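Local coordinates for protein TRAP dicarboxylate transporter, DctP subunit (Ochrobactrum anthropi, PDB 4P47) that probably captures organic acids in the periplasm and delivers them to a TRAP-type membrane transporter, at residues L183-A186 with N190-P193. Sequence-based numbering, arbitrary orientation.
Sequences LFNA and NAVP
F184 and A191 face each other where the last turn of a helix, 183-186, meets the short strand 190-192 that follows it after a three-residue link; the CA atoms of F184 and A191 lie 5.8 Å apart, and those of N185 and N190 6.1 Å. So close an approach suits alanine: the A191 methyl points at the helix and meets CB of F184 at 4.1 Å. The phenyl ring, with CG roughly opposite the backbone carbonyl carbon (chi1 -84°), leads away from the strand into the interior, where an aromatic side chain belongs, and packs edge-to-face with H235. On the exposed flank N185 bridges the gap through water. Its OD1 accepts from a water molecule at 3.1 Å, and the same water accepts from the backbone N of A191 at 2.9 Å, giving that backbone N-H a partner. The other half of the N185 amide, ND2, is hydrogen-bonded to O of V181, one turn earlier, which helps fix the rotation of the group. The contact joins helix and second strand of a beta-alpha-beta unit: strand 190-192 pairs in parallel with strand 171-173, F184 and A191 both touch T174, and helix 298-312 packs against L183 and A186.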
loop_
_atom_site.group_PDB
_atom_site.type_symbol
_atom_site.label_atom_id
_atom_site.label_comp_id
_atom_site.label_asym_id
_atom_site.label_seq_id
_atom_site.Cartn_x
_atom_site.Cartn_y
_atom_site.Cartn_z
ATOM N N LEU A 183 -11.022 5.229 11.673
ATOM C CA LEU A 183 -10.398 6.480 11.231
ATOM C C LEU A 183 -11.435 7.474 10.733
ATOM O O LEU A 183 -11.479 8.623 11.167
ATOM C CB LEU A 183 -9.392 6.184 10.110
ATOM C CG LEU A 183 -8.879 7.389 9.324
ATOM C CD1 LEU A 183 -8.136 8.374 10.228
ATOM C CD2 LEU A 183 -8.010 6.909 8.191
ATOM N N PHE A 184 -12.285 7.039 9.816
ATOM C CA PHE A 184 -13.199 7.995 9.209
ATOM C C PHE A 184 -14.301 8.422 10.174
ATOM O O PHE A 184 -14.713 9.582 10.171
ATOM C CB PHE A 184 -13.670 7.488 7.837
ATOM C CG PHE A 184 -12.671 7.821 6.750
ATOM C CD1 PHE A 184 -12.714 9.052 6.119
ATOM C CD2 PHE A 184 -11.635 6.959 6.455
ATOM C CE1 PHE A 184 -11.748 9.389 5.172
ATOM C CE2 PHE A 184 -10.670 7.286 5.526
ATOM C CZ PHE A 184 -10.727 8.489 4.891
ATOM N N ASN A 185 -14.727 7.522 11.054
ATOM C CA ASN A 185 -15.650 7.940 12.128
ATOM C C ASN A 185 -14.983 8.952 13.050
ATOM O O ASN A 185 -15.609 9.923 13.447
ATOM C CB ASN A 185 -16.175 6.754 12.931
ATOM C CG ASN A 185 -17.320 6.070 12.268
ATOM O OD1 ASN A 185 -18.443 6.554 12.279
ATOM N ND2 ASN A 185 -17.058 4.929 11.683
ATOM N N ALA A 186 -13.722 8.738 13.405
ATOM C CA ALA A 186 -12.994 9.682 14.252
ATOM C C ALA A 186 -12.884 11.055 13.598
ATOM O O ALA A 186 -12.789 12.082 14.286
ATOM C CB ALA A 186 -11.592 9.141 14.575
ATOM N N ASN A 190 -19.084 9.591 7.679
ATOM C CA ASN A 190 -19.724 8.287 7.583
ATOM C C ASN A 190 -18.849 7.424 6.689
ATOM O O ASN A 190 -18.521 7.848 5.571
ATOM C CB ASN A 190 -21.108 8.407 6.965
ATOM C CG ASN A 190 -22.160 8.872 7.949
ATOM O OD1 ASN A 190 -21.889 9.079 9.123
ATOM N ND2 ASN A 190 -23.390 8.996 7.470
ATOM N N ALA A 191 -18.452 6.254 7.180
ATOM C CA ALA A 191 -17.556 5.340 6.472
ATOM C C ALA A 191 -18.410 4.311 5.741
ATOM O O ALA A 191 -18.699 3.225 6.264
ATOM C CB ALA A 191 -16.615 4.671 7.454
ATOM N N VAL A 192 -18.794 4.651 4.518
ATOM C CA VAL A 192 -19.844 3.965 3.794
ATOM C C VAL A 192 -19.337 2.724 3.062
ATOM O O VAL A 192 -18.335 2.796 2.340
ATOM C CB VAL A 192 -20.474 4.924 2.771
ATOM C CG1 VAL A 192 -21.550 4.225 1.965
ATOM C CG2 VAL A 192 -21.035 6.143 3.479
ATOM N N PRO A 193 -20.004 1.574 3.233
ATOM C CA PRO A 193 -19.680 0.354 2.494
ATOM C C PRO A 193 -20.318 0.348 1.109
ATOM O O PRO A 193 -21.520 0.597 1.001
ATOM C CB PRO A 193 -20.295 -0.751 3.368
ATOM C CG PRO A 193 -21.488 -0.083 3.961
ATOM C CD PRO A 193 -21.056 1.343 4.235
HETATM O O HOH W 1 -19.910 5.763 9.676
#